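Local coordinates for protein thiamine-monophosphate kinase (Stenotrophomonas maltophilia, PDB 6XEP) that probably phosphorylates thiamine monophosphate at the expense of ATP, giving thiamine diphosphate, the active form of vitamin B1, at residues W163-L168 against D275-F280. Residues are numbered along the deposited sequence; the frame is centred on the assembly and turned at random.
Sequences WVSGTL and DYELCF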
loop_
_atom_site.group_PDB
_atom_site.type_symbol
_atom_site.label_atom_id
_atom_site.label_comp_id
_atom_site.label_asym_id
_atom_site.label_seq_id
_atom_site.Cartn_x
_atom_site.Cartn_y
_atom_site.Cartn_z
ATOM N N TRP A 163 -4.853 30.383 -7.340
ATOM C CA TRP A 163 -3.583 30.557 -6.637
ATOM C C TRP A 163 -2.740 29.305 -6.783
ATOM O O TRP A 163 -3.267 28.209 -6.952
ATOM C CB TRP A 163 -3.774 30.797 -5.131
ATOM C CG TRP A 163 -4.501 32.071 -4.773
ATOM C CD1 TRP A 163 -5.853 32.279 -4.782
ATOM C CD2 TRP A 163 -3.907 33.300 -4.345
ATOM N NE1 TRP A 163 -6.133 33.561 -4.393
ATOM C CE2 TRP A 163 -4.957 34.209 -4.106
ATOM C CE3 TRP A 163 -2.586 33.717 -4.133
ATOM C CZ2 TRP A 163 -4.733 35.523 -3.670
ATOM C CZ3 TRP A 163 -2.359 35.016 -3.699
ATOM C CH2 TRP A 163 -3.434 35.912 -3.478
ATOM N N VAL A 164 -1.421 29.457 -6.656
ATOM C CA VAL A 164 -0.544 28.293 -6.608
ATOM C C VAL A 164 0.602 28.561 -5.635
ATOM O O VAL A 164 1.075 29.692 -5.496
ATOM C CB VAL A 164 -0.018 27.909 -8.017
ATOM C CG1 VAL A 164 0.936 28.962 -8.569
ATOM C CG2 VAL A 164 0.628 26.515 -7.988
ATOM N N SER A 165 1.031 27.513 -4.943
ATOM C CA SER A 165 2.102 27.636 -3.961
ATOM C C SER A 165 3.464 27.459 -4.624
ATOM O O SER A 165 3.580 26.889 -5.707
ATOM C CB SER A 165 1.935 26.595 -2.847
ATOM O OG SER A 165 2.021 25.250 -3.363
ATOM N N GLY A 166 4.503 27.972 -3.954
ATOM C CA GLY A 166 5.874 27.703 -4.366
ATOM C C GLY A 166 6.199 28.221 -5.756
ATOM O O GLY A 166 5.903 29.370 -6.123
ATOM N N THR A 167 6.866 27.370 -6.529
ATOM C CA THR A 167 7.272 27.679 -7.894
ATOM C C THR A 167 6.877 26.506 -8.773
ATOM O O THR A 167 6.710 25.386 -8.295
ATOM C CB THR A 167 8.791 27.925 -8.019
ATOM O OG1 THR A 167 9.502 26.783 -7.512
ATOM C CG2 THR A 167 9.200 29.178 -7.233
ATOM N N LEU A 168 6.733 26.769 -10.071
ATOM C CA LEU A 168 6.293 25.746 -11.006
ATOM C C LEU A 168 7.362 25.493 -12.052
ATOM O O LEU A 168 7.916 26.444 -12.621
ATOM C CB LEU A 168 4.991 26.169 -11.712
ATOM C CG LEU A 168 3.756 26.240 -10.813
ATOM C CD1 LEU A 168 2.558 26.753 -11.640
ATOM C CD2 LEU A 168 3.447 24.880 -10.215
ATOM N N ASP A 275 5.837 18.844 -9.783
ATOM C CA ASP A 275 6.048 20.016 -8.926
ATOM C C ASP A 275 5.712 19.705 -7.474
ATOM O O ASP A 275 6.440 20.117 -6.556
ATOM C CB ASP A 275 5.192 21.182 -9.387
ATOM C CG ASP A 275 5.580 21.698 -10.753
ATOM O OD1 ASP A 275 6.758 22.086 -10.939
ATOM O OD2 ASP A 275 4.689 21.754 -11.624
ATOM N N TYR A 276 4.618 18.971 -7.260
ATOM C CA TYR A 276 4.054 18.703 -5.935
ATOM C C TYR A 276 3.819 20.011 -5.176
ATOM O O TYR A 276 4.086 20.135 -3.981
ATOM C CB TYR A 276 4.925 17.685 -5.163
ATOM C CG TYR A 276 4.894 16.376 -5.929
ATOM C CD1 TYR A 276 3.726 15.636 -5.985
ATOM C CD2 TYR A 276 5.996 15.928 -6.670
ATOM C CE1 TYR A 276 3.650 14.446 -6.712
ATOM C CE2 TYR A 276 5.930 14.734 -7.404
ATOM C CZ TYR A 276 4.751 14.004 -7.420
ATOM O OH TYR A 276 4.631 12.832 -8.144
ATOM N N GLU A 277 3.269 20.990 -5.891
ATOM C CA GLU A 277 2.733 22.217 -5.323
ATOM C C GLU A 277 1.222 22.075 -5.198
ATOM O O GLU A 277 0.643 21.107 -5.675
ATOM C CB GLU A 277 3.113 23.419 -6.198
ATOM C CG GLU A 277 4.623 23.643 -6.253
ATOM C CD GLU A 277 5.215 24.177 -4.933
ATOM O OE1 GLU A 277 4.480 24.354 -3.926
ATOM O OE2 GLU A 277 6.440 24.441 -4.903
ATOM N N LEU A 278 0.580 23.030 -4.522
ATOM C CA LEU A 278 -0.875 23.026 -4.389
ATOM C C LEU A 278 -1.456 24.174 -5.203
ATOM O O LEU A 278 -0.993 25.309 -5.083
ATOM C CB LEU A 278 -1.310 23.181 -2.928
ATOM C CG LEU A 278 -1.114 22.001 -1.988
ATOM C CD1 LEU A 278 -1.798 22.304 -0.637
ATOM C CD2 LEU A 278 -1.696 20.743 -2.609
ATOM N N CYS A 279 -2.465 23.883 -6.013
ATOM C CA CYS A 279 -3.212 24.909 -6.743
ATOM C C CYS A 279 -4.603 24.977 -6.143
ATOM O O CYS A 279 -5.237 23.933 -5.928
ATOM C CB CYS A 279 -3.274 24.581 -8.241
ATOM S SG CYS A 279 -4.268 25.723 -9.206
ATOM N N PHE A 280 -5.073 26.189 -5.826
ATOM C CA PHE A 280 -6.389 26.304 -5.206
ATOM C C PHE A 280 -7.115 27.535 -5.721
ATOM O O PHE A 280 -6.528 28.419 -6.347
ATOM C CB PHE A 280 -6.306 26.320 -3.666
ATOM C CG PHE A 280 -5.430 27.399 -3.100
ATOM C CD1 PHE A 280 -4.056 27.232 -3.035
ATOM C CD2 PHE A 280 -5.993 28.568 -2.587
ATOM C CE1 PHE A 280 -3.240 28.210 -2.487
ATOM C CE2 PHE A 280 -5.188 29.563 -2.031
ATOM C CZ PHE A 280 -3.798 29.379 -1.983
#
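Two neighbouring antiparallel strands inside the mixed sheet of the AIR synthase related C-terminal domain meet here, Trp163 pairing with Phe280 and Val164 with Cys279. Trp163 and Phe280 form a hydrogen-bonded pair, Trp163 N to Phe280 O at 2.8 Å and Phe280 N to Trp163 O at 2.9 Å. With Phe280 CG between its own backbone N and carbonyl carbon (chi1 56°), the ring lies back across the pair and Trp163 CB sits over one face, 3.6 Å from its centroid; the indole runs on nearly parallel to the phenyl but slid past it. At the strand end Ser165 N still reaches Leu278 O (3.0 Å), and then a side chain replaces the backbone: Ser165 OG accepts an almost straight bond from Leu278 N (2.9 Å, 175°) and donates to Glu277 OE1 (2.7 Å), which it meets on the anti side. A small hydroxyl suits this double duty. Glu277, bent at chi2, lays OE2 against Gly166, whose phi is positive and where a CB would clash. Glu277 OE2 also forms salt bridges with Arg200 and Arg207, which probably favour the carboxylate form. This buried carboxylate thus ties Ser165 OG and, weakly, Thr167 N (3.4 Å from Glu277 OE2) together.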